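Local coordinates for CBS domain protein (Bacillus anthracis, PDB 3LQN) that is of unknown function but carries a tandem pair of CBS domains, a module that in related proteins often senses adenosine-containing ligands, at residues Y58-L63 against I97-L102; V27-I32 against P52-M57; N34-A39 against E85-E90; L20-E25 against E129-R134. All coordinates share one frame; numbering follows the deposited sequence.

Interaction 1 of 4, residues Y58-L63 against I97-L102; sequences YKLHGL and IPVLKL
Leu60 and Ile97 reach toward each other tip to tip where the two CBS motifs of the tandem pair meet, strand 60-65 belonging to the first and segment 97-102, which includes strand 99-101, to the second. No hydrogen bond crosses; the join is apolar, made by side chains and the Gly62 backbone. CD2 of Leu60 does most of the touching, lying 3.7 Å from CD1 of Ile97. Leu60 carries its CG opposite the backbone N (chi1 -178°), which sends the isobutyl group across the gap between the backbones. Ile97 has its ethyl branch between its own N and carbonyl carbon (chi1 54°), and the CD1 at the end of that branch also lies 4.0 Å from Gly62 CA, over a backbone with no side chain. The other branch, CG2, turns to Leu63 and rests 4.0 Å from its CB, so the two arms of Ile97 serve different residues. Around this row, Cys120 and Val122 of strand 118-122 pack on Leu60, and Phe118 of the same strand on Leu63. A beta bulge at His61-Gly62 sets both residues opposite Val53 in the hairpin. Val99 also comes tip to tip with Leu60, its CG2 pressed to a tight 3.5 Å from Leu60 CD2.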
loop_
_atom_site.group_PDB
_atom_site.type_symbol
_atom_site.label_atom_id
_atom_site.label_comp_id
_atom_site.label_asym_id
_atom_site.label_seq_id
_atom_site.Cartn_x
_atom_site.Cartn_y
_atom_site.Cartn_z
ATOM N N TYR A 58 4.710 -18.104 17.556
ATOM C CA TYR A 58 5.199 -17.298 16.458
ATOM C C TYR A 58 4.857 -17.979 15.115
ATOM O O TYR A 58 5.597 -17.884 14.127
ATOM C CB TYR A 58 6.702 -17.041 16.671
ATOM C CG TYR A 58 7.011 -15.947 17.697
ATOM C CD1 TYR A 58 7.168 -14.629 17.288
ATOM C CD2 TYR A 58 7.169 -16.233 19.058
ATOM C CE1 TYR A 58 7.457 -13.632 18.184
ATOM C CE2 TYR A 58 7.474 -15.233 19.964
ATOM C CZ TYR A 58 7.614 -13.933 19.513
ATOM O OH TYR A 58 7.920 -12.914 20.377
ATOM N N LYS A 59 3.699 -18.644 15.088
ATOM C CA LYS A 59 3.130 -19.180 13.859
ATOM C C LYS A 59 2.136 -18.195 13.282
ATOM O O LYS A 59 1.458 -17.478 14.003
ATOM C CB LYS A 59 2.514 -20.571 14.095
ATOM C CG LYS A 59 3.638 -21.594 14.271
ATOM C CD LYS A 59 3.182 -22.989 14.656
ATOM C CE LYS A 59 4.411 -23.871 14.790
ATOM N NZ LYS A 59 4.115 -25.258 14.326
ATOM N N LEU A 60 2.063 -18.158 11.962
ATOM C CA LEU A 60 1.250 -17.213 11.224
ATOM C C LEU A 60 -0.219 -17.638 11.188
ATOM O O LEU A 60 -0.530 -18.764 10.784
ATOM C CB LEU A 60 1.834 -17.111 9.791
ATOM C CG LEU A 60 1.092 -16.118 8.928
ATOM C CD1 LEU A 60 1.237 -14.645 9.515
ATOM C CD2 LEU A 60 1.579 -16.247 7.459
ATOM N N HIS A 61 -1.103 -16.748 11.639
ATOM C CA HIS A 61 -2.564 -16.926 11.597
ATOM C C HIS A 61 -3.267 -16.099 10.538
ATOM O O HIS A 61 -4.307 -16.478 10.013
ATOM C CB HIS A 61 -3.166 -16.602 12.958
ATOM C CG HIS A 61 -3.070 -17.733 13.923
ATOM N ND1 HIS A 61 -4.162 -18.204 14.617
ATOM C CD2 HIS A 61 -2.027 -18.515 14.270
ATOM C CE1 HIS A 61 -3.780 -19.218 15.378
ATOM N NE2 HIS A 61 -2.494 -19.430 15.186
ATOM N N GLY A 62 -2.718 -14.953 10.209
ATOM C CA GLY A 62 -3.381 -14.107 9.264
ATOM C C GLY A 62 -2.660 -12.804 9.178
ATOM O O GLY A 62 -1.590 -12.670 9.737
ATOM N N LEU A 63 -3.269 -11.848 8.506
ATOM C CA LEU A 63 -2.689 -10.507 8.344
ATOM C C LEU A 63 -3.717 -9.506 8.833
ATOM O O LEU A 63 -4.920 -9.735 8.661
ATOM C CB LEU A 63 -2.474 -10.164 6.879
ATOM C CG LEU A 63 -1.140 -10.354 6.153
ATOM C CD1 LEU A 63 -1.225 -9.760 4.711
ATOM C CD2 LEU A 63 -0.016 -9.706 6.933
ATOM N N ILE A 97 -4.599 -15.709 3.169
ATOM C CA ILE A 97 -3.586 -14.764 2.747
ATOM C C ILE A 97 -2.478 -15.467 1.994
ATOM O O ILE A 97 -2.277 -16.675 2.177
ATOM C CB ILE A 97 -2.933 -14.068 3.944
ATOM C CG1 ILE A 97 -2.410 -15.111 4.933
ATOM C CG2 ILE A 97 -3.935 -13.068 4.573
ATOM C CD1 ILE A 97 -1.310 -14.628 5.913
ATOM N N PRO A 98 -1.733 -14.685 1.191
ATOM C CA PRO A 98 -0.582 -15.139 0.410
ATOM C C PRO A 98 0.589 -15.546 1.327
ATOM O O PRO A 98 1.064 -14.730 2.117
ATOM C CB PRO A 98 -0.231 -13.884 -0.411
ATOM C CG PRO A 98 -0.605 -12.735 0.519
ATOM C CD PRO A 98 -1.936 -13.221 1.067
ATOM N N VAL A 99 1.054 -16.791 1.217
ATOM C CA VAL A 99 2.217 -17.243 1.980
ATOM C C VAL A 99 3.207 -18.051 1.125
ATOM O O VAL A 99 2.822 -18.945 0.360
ATOM C CB VAL A 99 1.810 -18.072 3.236
ATOM C CG1 VAL A 99 3.046 -18.583 3.969
ATOM C CG2 VAL A 99 0.962 -17.221 4.196
ATOM N N LEU A 100 4.484 -17.725 1.255
ATOM C CA LEU A 100 5.519 -18.435 0.505
ATOM C C LEU A 100 6.481 -19.061 1.508
ATOM O O LEU A 100 6.604 -18.588 2.608
ATOM C CB LEU A 100 6.271 -17.499 -0.425
ATOM C CG LEU A 100 5.376 -17.027 -1.579
ATOM C CD1 LEU A 100 6.133 -16.093 -2.428
ATOM C CD2 LEU A 100 4.881 -18.193 -2.426
ATOM N N LYS A 101 7.133 -20.140 1.099
ATOM C CA LYS A 101 8.208 -20.763 1.897
ATOM C C LYS A 101 9.527 -20.052 1.590
ATOM O O LYS A 101 9.695 -19.433 0.530
ATOM C CB LYS A 101 8.376 -22.220 1.456
ATOM C CG LYS A 101 7.124 -23.064 1.480
ATOM C CD LYS A 101 7.511 -24.504 1.806
ATOM C CE LYS A 101 8.128 -24.576 3.199
ATOM N NZ LYS A 101 9.193 -25.624 3.364
ATOM N N LEU A 102 10.463 -20.157 2.510
ATOM C CA LEU A 102 11.773 -19.547 2.338
ATOM C C LEU A 102 12.435 -19.945 1.034
ATOM O O LEU A 102 13.153 -19.147 0.453
ATOM C CB LEU A 102 12.684 -20.028 3.477
ATOM C CG LEU A 102 12.296 -19.674 4.896
ATOM C CD1 LEU A 102 13.020 -20.626 5.853
ATOM C CD2 LEU A 102 12.668 -18.216 5.157
#

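Interaction 2 of 4, residues V27-I32 against P52-M57; sequences VAHVQI and PVLDPM
Leu54 lays its CD1 methyl over one face of the His29 imidazole, 3.9 Å from the ring centroid and 21° off the ring normal, a CH-pi contact displaced toward the rim near CG. The two side chains cross at about a right angle. His29 holds its ring between its own N and carbonyl carbon (chi1 62°), where the face can receive the methyl, while the ring of Tyr58 meets the imidazole with the planes steeply inclined. Beside this pair the Pro52 ring is touched at CD by Val27 CG1, 3.7 Å away. Farther along, Ile32 CG2 meets Val53 CG1 crosswise, also at 3.7 Å, and Val30 and Val53 both pack on Ile64 of strand 60-65. The backbones are joined by a single bridge between Val30 and Val53. Val30 N gives a hydrogen bond to Pro52 O (3.2 Å), and Leu54 N returns one to Val30 O (2.9 Å). Ala28 O is buried against Pro52 CD with no polar partner in the model. Outward, a water accepts from Ile32 N and donates to Leu54 O, bridging the two segments where direct bonding stops. At the polar rim Asp55 OD1 accepts from Met57 N above the carboxylate plane, forming an Asx turn, and its OD2 bonds His61. The loop that joins strand 22-23 to helix 36-46 thus runs along strand 50-54 of the first CBS motif, consistent with the CBS fold.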
loop_
_atom_site.group_PDB
_atom_site.type_symbol
_atom_site.label_atom_id
_atom_site.label_comp_id
_atom_site.label_asym_id
_atom_site.label_seq_id
_atom_site.Cartn_x
_atom_site.Cartn_y
_atom_site.Cartn_z
ATOM N N VAL A 27 9.843 -6.775 11.556
ATOM C CA VAL A 27 8.406 -6.610 11.242
ATOM C C VAL A 27 7.582 -6.643 12.506
ATOM O O VAL A 27 7.674 -7.593 13.284
ATOM C CB VAL A 27 7.910 -7.731 10.286
ATOM C CG1 VAL A 27 6.428 -7.531 9.904
ATOM C CG2 VAL A 27 8.792 -7.758 9.018
ATOM N N ALA A 28 6.748 -5.617 12.719
ATOM C CA ALA A 28 5.842 -5.638 13.868
ATOM C C ALA A 28 4.768 -6.721 13.654
ATOM O O ALA A 28 4.501 -7.092 12.489
ATOM C CB ALA A 28 5.164 -4.264 14.078
ATOM N N HIS A 29 4.198 -7.194 14.759
ATOM C CA HIS A 29 3.093 -8.181 14.743
ATOM C C HIS A 29 2.121 -7.922 15.900
ATOM O O HIS A 29 2.431 -7.137 16.818
ATOM C CB HIS A 29 3.680 -9.628 14.812
ATOM C CG HIS A 29 4.464 -9.920 16.052
ATOM N ND1 HIS A 29 5.846 -9.892 16.087
ATOM C CD2 HIS A 29 4.075 -10.300 17.298
ATOM C CE1 HIS A 29 6.263 -10.211 17.294
ATOM N NE2 HIS A 29 5.206 -10.465 18.052
ATOM N N VAL A 30 0.966 -8.581 15.859
ATOM C CA VAL A 30 0.028 -8.646 16.965
ATOM C C VAL A 30 -0.464 -10.096 17.123
ATOM O O VAL A 30 -0.147 -10.958 16.300
ATOM C CB VAL A 30 -1.184 -7.659 16.742
ATOM C CG1 VAL A 30 -0.697 -6.211 16.880
ATOM C CG2 VAL A 30 -1.827 -7.895 15.355
ATOM N N GLN A 31 -1.301 -10.338 18.127
ATOM C CA GLN A 31 -1.944 -11.637 18.415
ATOM C C GLN A 31 -3.448 -11.570 18.262
ATOM O O GLN A 31 -4.005 -10.496 18.354
ATOM C CB GLN A 31 -1.633 -12.027 19.873
ATOM C CG GLN A 31 -0.165 -12.248 20.084
ATOM C CD GLN A 31 0.107 -13.149 21.274
ATOM O OE1 GLN A 31 0.831 -14.133 21.165
ATOM N NE2 GLN A 31 -0.498 -12.827 22.410
ATOM N N ILE A 32 -4.132 -12.703 18.070
ATOM C CA ILE A 32 -5.612 -12.652 17.775
ATOM C C ILE A 32 -6.529 -11.961 18.819
ATOM O O ILE A 32 -7.606 -11.372 18.506
ATOM C CB ILE A 32 -6.218 -14.080 17.406
ATOM C CG1 ILE A 32 -6.159 -15.012 18.614
ATOM C CG2 ILE A 32 -5.507 -14.701 16.170
ATOM C CD1 ILE A 32 -7.167 -16.176 18.563
ATOM N N PRO A 52 1.589 -9.123 10.295
ATOM C CA PRO A 52 1.093 -10.466 10.572
ATOM C C PRO A 52 0.444 -10.565 11.937
ATOM O O PRO A 52 0.820 -9.839 12.875
ATOM C CB PRO A 52 2.381 -11.330 10.586
ATOM C CG PRO A 52 3.497 -10.338 10.986
ATOM C CD PRO A 52 3.074 -9.055 10.267
ATOM N N VAL A 53 -0.576 -11.415 11.994
ATOM C CA VAL A 53 -1.135 -11.896 13.262
ATOM C C VAL A 53 -0.535 -13.255 13.634
ATOM O O VAL A 53 -0.691 -14.207 12.878
ATOM C CB VAL A 53 -2.669 -11.998 13.114
ATOM C CG1 VAL A 53 -3.290 -12.331 14.479
ATOM C CG2 VAL A 53 -3.244 -10.659 12.518
ATOM N N LEU A 54 0.140 -13.368 14.785
ATOM C CA LEU A 54 0.898 -14.562 15.153
ATOM C C LEU A 54 0.286 -15.180 16.403
ATOM O O LEU A 54 -0.383 -14.494 17.158
ATOM C CB LEU A 54 2.366 -14.218 15.481
ATOM C CG LEU A 54 3.138 -13.534 14.316
ATOM C CD1 LEU A 54 4.598 -13.329 14.828
ATOM C CD2 LEU A 54 3.093 -14.358 13.014
ATOM N N ASP A 55 0.516 -16.460 16.586
ATOM C CA ASP A 55 0.169 -17.117 17.859
ATOM C C ASP A 55 1.337 -17.092 18.815
ATOM O O ASP A 55 2.413 -16.528 18.498
ATOM C CB ASP A 55 -0.428 -18.534 17.645
ATOM C CG ASP A 55 0.515 -19.507 17.016
ATOM O OD1 ASP A 55 1.758 -19.435 17.180
ATOM O OD2 ASP A 55 0.001 -20.431 16.374
ATOM N N PRO A 56 1.161 -17.707 20.009
ATOM C CA PRO A 56 2.295 -17.622 20.943
ATOM C C PRO A 56 3.524 -18.425 20.519
ATOM O O PRO A 56 4.597 -18.250 21.092
ATOM C CB PRO A 56 1.703 -18.194 22.250
ATOM C CG PRO A 56 0.276 -17.840 22.191
ATOM C CD PRO A 56 -0.116 -17.939 20.709
ATOM N N MET A 57 3.395 -19.299 19.524
ATOM C CA MET A 57 4.539 -20.001 19.016
ATOM C C MET A 57 5.167 -19.322 17.790
ATOM O O MET A 57 6.005 -19.906 17.110
ATOM C CB MET A 57 4.137 -21.419 18.747
ATOM C CG MET A 57 3.365 -21.917 19.997
ATOM S SD MET A 57 2.657 -23.446 19.595
ATOM C CE MET A 57 4.099 -24.297 19.003
HETATM O O HOH W 1 -3.081 -15.037 17.919
#

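Interaction 3 of 4, residues N34-A39 against E85-E90. With SO4 (sulfate ion), chain C; SO4 (sulfate ion), chain F.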
loop_
_atom_site.group_PDB
_atom_site.type_symbol
_atom_site.label_atom_id
_atom_site.label_comp_id
_atom_site.label_asym_id
_atom_site.label_seq_id
_atom_site.Cartn_x
_atom_site.Cartn_y
_atom_site.Cartn_z
ATOM N N ASN A 34 -5.465 -9.417 20.717
ATOM C CA ASN A 34 -5.203 -7.983 20.907
ATOM C C ASN A 34 -6.396 -7.111 20.501
ATOM O O ASN A 34 -7.097 -7.447 19.548
ATOM C CB ASN A 34 -3.963 -7.542 20.130
ATOM C CG ASN A 34 -2.648 -8.007 20.784
ATOM O OD1 ASN A 34 -1.682 -8.263 20.115
ATOM N ND2 ASN A 34 -2.651 -8.130 22.107
ATOM N N GLY A 35 -6.613 -6.017 21.229
ATOM C CA GLY A 35 -7.591 -4.967 20.875
ATOM C C GLY A 35 -7.264 -4.275 19.559
ATOM O O GLY A 35 -6.105 -4.245 19.136
ATOM N N LEU A 36 -8.271 -3.714 18.875
ATOM C CA LEU A 36 -7.982 -3.005 17.641
ATOM C C LEU A 36 -7.302 -1.643 17.894
ATOM O O LEU A 36 -6.645 -1.160 17.026
ATOM C CB LEU A 36 -9.230 -2.804 16.810
ATOM C CG LEU A 36 -9.801 -4.094 16.214
ATOM C CD1 LEU A 36 -10.871 -3.724 15.193
ATOM C CD2 LEU A 36 -8.688 -4.879 15.530
ATOM N N GLU A 37 -7.499 -1.026 19.057
ATOM C CA GLU A 37 -6.770 0.223 19.329
ATOM C C GLU A 37 -5.263 -0.092 19.429
ATOM O O GLU A 37 -4.424 0.656 18.925
ATOM C CB GLU A 37 -7.258 0.927 20.602
ATOM C CG GLU A 37 -8.666 1.543 20.473
ATOM C CD GLU A 37 -9.042 2.393 21.682
ATOM O OE1 GLU A 37 -9.285 1.815 22.762
ATOM O OE2 GLU A 37 -9.097 3.639 21.543
ATOM N N HIS A 38 -4.944 -1.193 20.098
ATOM C CA HIS A 38 -3.565 -1.680 20.181
ATOM C C HIS A 38 -3.026 -1.978 18.784
ATOM O O HIS A 38 -1.971 -1.525 18.397
ATOM C CB HIS A 38 -3.521 -2.968 21.025
ATOM C CG HIS A 38 -2.151 -3.523 21.235
ATOM N ND1 HIS A 38 -1.881 -4.514 22.160
ATOM C CD2 HIS A 38 -0.960 -3.201 20.679
ATOM C CE1 HIS A 38 -0.591 -4.797 22.135
ATOM N NE2 HIS A 38 -0.010 -4.020 21.237
ATOM N N ALA A 39 -3.776 -2.766 18.013
ATOM C CA ALA A 39 -3.312 -3.112 16.680
ATOM C C ALA A 39 -3.121 -1.893 15.781
ATOM O O ALA A 39 -2.145 -1.827 15.040
ATOM C CB ALA A 39 -4.265 -4.137 16.041
ATOM N N GLU A 85 -12.436 0.322 20.736
ATOM C CA GLU A 85 -12.184 -0.067 22.115
ATOM C C GLU A 85 -12.821 -1.434 22.429
ATOM O O GLU A 85 -12.377 -2.152 23.320
ATOM C CB GLU A 85 -12.766 1.002 23.060
ATOM C CG GLU A 85 -12.528 0.705 24.537
ATOM C CD GLU A 85 -13.137 1.745 25.486
ATOM O OE1 GLU A 85 -14.375 2.003 25.437
ATOM O OE2 GLU A 85 -12.362 2.286 26.303
ATOM N N GLU A 86 -13.869 -1.775 21.689
ATOM C CA GLU A 86 -14.655 -2.987 21.937
ATOM C C GLU A 86 -14.254 -4.171 21.058
ATOM O O GLU A 86 -14.781 -5.248 21.238
ATOM C CB GLU A 86 -16.160 -2.734 21.686
ATOM C CG GLU A 86 -16.661 -1.275 21.795
ATOM C CD GLU A 86 -18.074 -1.096 21.186
ATOM O OE1 GLU A 86 -18.579 0.043 21.127
ATOM O OE2 GLU A 86 -18.677 -2.107 20.760
ATOM N N MET A 87 -13.361 -3.956 20.083
ATOM C CA MET A 87 -13.052 -4.963 19.093
ATOM C C MET A 87 -11.682 -5.548 19.210
ATOM O O MET A 87 -10.756 -4.927 19.758
ATOM C CB MET A 87 -13.162 -4.317 17.702
ATOM C CG MET A 87 -14.588 -3.758 17.525
ATOM S SD MET A 87 -14.773 -2.828 15.984
ATOM C CE MET A 87 -14.739 -4.077 14.784
ATOM N N LYS A 88 -11.562 -6.740 18.664
ATOM C CA LYS A 88 -10.291 -7.460 18.682
ATOM C C LYS A 88 -9.797 -7.744 17.277
ATOM O O LYS A 88 -10.551 -7.739 16.292
ATOM C CB LYS A 88 -10.430 -8.797 19.451
ATOM C CG LYS A 88 -10.608 -8.582 20.970
ATOM C CD LYS A 88 -10.646 -9.869 21.691
ATOM C CE LYS A 88 -10.058 -9.673 23.112
ATOM N NZ LYS A 88 -10.613 -8.470 23.775
ATOM N N VAL A 89 -8.494 -8.042 17.176
ATOM C CA VAL A 89 -7.853 -8.355 15.895
ATOM C C VAL A 89 -8.577 -9.473 15.134
ATOM O O VAL A 89 -8.776 -9.365 13.902
ATOM C CB VAL A 89 -6.388 -8.803 16.212
ATOM C CG1 VAL A 89 -5.794 -9.621 15.080
ATOM C CG2 VAL A 89 -5.542 -7.573 16.459
ATOM N N GLU A 90 -9.028 -10.476 15.880
ATOM C CA GLU A 90 -9.721 -11.632 15.290
ATOM C C GLU A 90 -10.935 -11.212 14.442
ATOM O O GLU A 90 -11.261 -11.890 13.485
ATOM C CB GLU A 90 -10.185 -12.630 16.365
ATOM C CG GLU A 90 -11.293 -12.164 17.270
ATOM C CD GLU A 90 -11.511 -13.154 18.433
ATOM O OE1 GLU A 90 -10.870 -12.973 19.501
ATOM O OE2 GLU A 90 -12.302 -14.118 18.272
HETATM S S SO4 C . -4.907 -5.260 24.302
HETATM O O1 SO4 C . -5.346 -6.540 24.881
HETATM O O2 SO4 C . -3.693 -4.893 25.020
HETATM O O3 SO4 C . -4.530 -5.574 22.960
HETATM O O4 SO4 C . -5.928 -4.269 24.388
HETATM S S SO4 F . 0.363 -8.991 24.188
HETATM O O1 SO4 F . -0.883 -9.630 23.760
HETATM O O2 SO4 F . 0.618 -9.325 25.590
HETATM O O3 SO4 F . 1.481 -9.498 23.395
HETATM O O4 SO4 F . 0.273 -7.536 24.037
#
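Leu36 lies against the Met87 side chain and the backbone of Met87 and Lys88. Its CB is 3.9 Å from Met87 O, and CG meets both Met87 CB and Lys88 O. At the tip the branches part: CD1 presses to a tight 3.4 Å from Met87 CB and also meets Met87 CE, which the bend at chi3 (72°) brings back toward it, whereas CD2 rests 3.5 Å from Lys88 O. The two side chains cross at a slant, and Ile64 of strand 60-65 and Leu84 also pack on Leu36. Next to it, Val89 CG2 touches Ala39 CB and Asn34 CB. The backbones are bridged once, Gly35 with Lys88. Val89 N bonds Asn34 O (2.8 Å), and Leu36 N bonds Met87 O. These bonds tie the start of helix 36-46 in the first CBS motif to the loop between helix 66-72 and strand 99-101, with Gly35 as N-cap. Two sulfate ions, probably from the crystallisation liquor, lie at this helix start. O3 of one (chain C) accepts from Gly35 N (2.7 Å) and from His38 ND1 (3.0 Å), and more weakly from Asn34 ND2, an anion placed where the helix dipole would probably help hold it. Asn34 ND2 makes its stronger bond to O1 of the second sulfate (chain F), 2.8 Å away, while Asn34 OD1 accepts from Gln31 N. Glu37 and Glu85 run side by side with carboxylate planes 87° apart; Glu37 OE1 approaches Glu85 CA at 3.5 Å.

Interaction 4 of 4, residues L20-E25 against E129-R134; sequences LMISSE and EGILTR. With SO4 (sulfate ion), chain D.
Ile131 O takes the short bond of this pairing, 2.7 Å from Ile22 N, nearly straight at 162°. Ile131 N answers with a bond to Ile22 O of 3.0 Å, which completes an antiparallel hydrogen-bonded pair and adds strand 22-23 to the edge of the second CBS motif's sheet, beside strand 128-133. A strand near the N-terminus thus completes the sheet of the second motif, as in other tandem CBS proteins. Ile22 and Ile131 share one face, where Ile22 CB lies 3.9 Å from Ile131 CG1, and the side chains of Ile22 and Thr133 cross at about a right angle, CD1 meeting CG2. Met21 runs extended beyond CG, bringing SD over Gly130 CA and CE to 3.3 Å from Glu129 O. A beta bulge at Glu129-Gly130 sits opposite Ala121. Glu129 O also accepts a weak bond from Ser24 N, and a water lies within bonding distance of Glu129 O, Ser23 OG and Glu129 OE2 and must share its two protons among the three. Ser23 OG itself gives a bond to Glu25 OE2 on the syn side. At the far end Thr133 is the N-cap of helix 134-144, its OG1 accepting from Ala136 N. The same hydroxyl donates to O4 of a sulfate ion, probably from the crystallisation liquor, that Arg135 also binds, with Thr133 OG1 3.0 Å from that oxygen.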
loop_
_atom_site.group_PDB
_atom_site.type_symbol
_atom_site.label_atom_id
_atom_site.label_comp_id
_atom_site.label_asym_id
_atom_site.label_seq_id
_atom_site.Cartn_x
_atom_site.Cartn_y
_atom_site.Cartn_z
ATOM N N LEU A 20 15.067 -12.214 -0.637
ATOM C CA LEU A 20 14.384 -10.964 -0.955
ATOM C C LEU A 20 13.585 -10.445 0.256
ATOM O O LEU A 20 13.194 -9.269 0.313
ATOM C CB LEU A 20 13.353 -11.195 -2.074
ATOM C CG LEU A 20 13.792 -11.548 -3.513
ATOM C CD1 LEU A 20 12.612 -11.828 -4.423
ATOM C CD2 LEU A 20 14.615 -10.449 -4.101
ATOM N N MET A 21 13.296 -11.321 1.201
ATOM C CA MET A 21 12.315 -10.952 2.225
ATOM C C MET A 21 12.900 -9.996 3.244
ATOM O O MET A 21 14.123 -9.908 3.432
ATOM C CB MET A 21 11.734 -12.188 2.921
ATOM C CG MET A 21 12.762 -12.868 3.827
ATOM S SD MET A 21 12.088 -14.297 4.637
ATOM C CE MET A 21 13.488 -14.551 5.716
ATOM N N ILE A 22 12.010 -9.266 3.911
ATOM C CA ILE A 22 12.405 -8.509 5.075
ATOM C C ILE A 22 12.290 -9.452 6.254
ATOM O O ILE A 22 11.252 -10.056 6.462
ATOM C CB ILE A 22 11.413 -7.301 5.271
ATOM C CG1 ILE A 22 11.520 -6.276 4.129
ATOM C CG2 ILE A 22 11.639 -6.654 6.585
ATOM C CD1 ILE A 22 10.279 -5.299 4.117
ATOM N N SER A 23 13.353 -9.584 7.052
ATOM C CA SER A 23 13.324 -10.591 8.103
ATOM C C SER A 23 12.333 -10.276 9.226
ATOM O O SER A 23 12.068 -9.122 9.514
ATOM C CB SER A 23 14.734 -10.770 8.666
ATOM O OG SER A 23 14.800 -12.000 9.373
ATOM N N SER A 24 11.802 -11.312 9.853
ATOM C CA SER A 24 10.658 -11.184 10.765
ATOM C C SER A 24 10.971 -10.301 11.984
ATOM O O SER A 24 10.100 -9.616 12.544
ATOM C CB SER A 24 10.203 -12.569 11.257
ATOM O OG SER A 24 11.263 -13.290 11.862
ATOM N N GLU A 25 12.235 -10.301 12.388
ATOM C CA GLU A 25 12.626 -9.414 13.478
ATOM C C GLU A 25 12.503 -7.921 13.158
ATOM O O GLU A 25 12.474 -7.129 14.076
ATOM C CB GLU A 25 13.980 -9.788 14.071
ATOM C CG GLU A 25 15.140 -9.295 13.276
ATOM C CD GLU A 25 15.436 -10.168 12.084
ATOM O OE1 GLU A 25 16.343 -9.798 11.303
ATOM O OE2 GLU A 25 14.780 -11.224 11.941
ATOM N N GLU A 129 8.615 -16.011 9.191
ATOM C CA GLU A 129 10.041 -15.818 8.895
ATOM C C GLU A 129 10.387 -14.449 8.323
ATOM O O GLU A 129 11.545 -14.014 8.368
ATOM C CB GLU A 129 10.486 -16.891 7.884
ATOM C CG GLU A 129 10.448 -18.271 8.509
ATOM C CD GLU A 129 11.388 -18.391 9.708
ATOM O OE1 GLU A 129 11.069 -19.139 10.678
ATOM O OE2 GLU A 129 12.461 -17.743 9.686
ATOM N N GLY A 130 9.381 -13.799 7.754
ATOM C CA GLY A 130 9.544 -12.492 7.162
ATOM C C GLY A 130 8.412 -12.096 6.206
ATOM O O GLY A 130 7.431 -12.825 6.006
ATOM N N ILE A 131 8.593 -10.962 5.542
ATOM C CA ILE A 131 7.581 -10.535 4.564
ATOM C C ILE A 131 8.283 -10.195 3.257
ATOM O O ILE A 131 9.444 -9.721 3.241
ATOM C CB ILE A 131 6.736 -9.347 5.089
ATOM C CG1 ILE A 131 7.603 -8.103 5.263
ATOM C CG2 ILE A 131 6.054 -9.704 6.389
ATOM C CD1 ILE A 131 6.788 -6.803 5.067
ATOM N N LEU A 132 7.601 -10.424 2.145
ATOM C CA LEU A 132 8.185 -10.129 0.845
ATOM C C LEU A 132 7.309 -9.102 0.132
ATOM O O LEU A 132 6.162 -9.375 -0.182
ATOM C CB LEU A 132 8.350 -11.405 0.024
ATOM C CG LEU A 132 8.783 -11.440 -1.433
ATOM C CD1 LEU A 132 10.271 -11.274 -1.586
ATOM C CD2 LEU A 132 8.366 -12.770 -1.919
ATOM N N THR A 133 7.880 -7.929 -0.118
ATOM C CA THR A 133 7.149 -6.783 -0.648
ATOM C C THR A 133 7.296 -6.701 -2.147
ATOM O O THR A 133 8.218 -7.247 -2.784
ATOM C CB THR A 133 7.747 -5.481 -0.171
ATOM O OG1 THR A 133 9.078 -5.417 -0.694
ATOM C CG2 THR A 133 7.785 -5.444 1.334
ATOM N N ARG A 134 6.419 -5.893 -2.731
ATOM C CA ARG A 134 6.557 -5.571 -4.126
ATOM C C ARG A 134 7.829 -4.834 -4.438
ATOM O O ARG A 134 8.427 -5.074 -5.473
ATOM C CB ARG A 134 5.384 -4.696 -4.596
ATOM C CG ARG A 134 4.136 -5.475 -4.660
ATOM C CD ARG A 134 3.050 -4.533 -5.035
ATOM N NE ARG A 134 1.916 -5.257 -5.550
ATOM C CZ ARG A 134 0.731 -4.704 -5.683
ATOM N NH1 ARG A 134 0.583 -3.442 -5.322
ATOM N NH2 ARG A 134 -0.278 -5.411 -6.147
HETATM S S SO4 D . 12.237 -3.875 0.668
HETATM O O1 SO4 D . 12.402 -5.321 0.760
HETATM O O2 SO4 D . 13.042 -3.228 1.702
HETATM O O3 SO4 D . 12.725 -3.410 -0.633
HETATM O O4 SO4 D . 10.822 -3.553 0.862
HETATM O O HOH W 2 10.963 -7.780 0.775
HETATM O O HOH W 3 13.825 -14.865 9.556
#

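Overall arrangement
Interaction 4 spans the widest stretch of chain, and the other three are nested inside the loop it closes; interaction 2 closes before interaction 1 opens, and interaction 3 crosses both. Interactions 1 and 4 reach the same four-stranded sheet, with centres about 11 Å apart, and touch through Leu102 against Met21 and Glu129. Interaction 2 touches interaction 1, about 10 Å away centre to centre, through the hairpin of strands 50-54 and 60-65, and interaction 3, about 13 Å away, where Ile32 O meets Glu90 N. Interactions 3 and 4 lie about 24 Å apart. Together the contacts run from the start of helix 36-46 to the far sheet, joining both motifs into one compact unit.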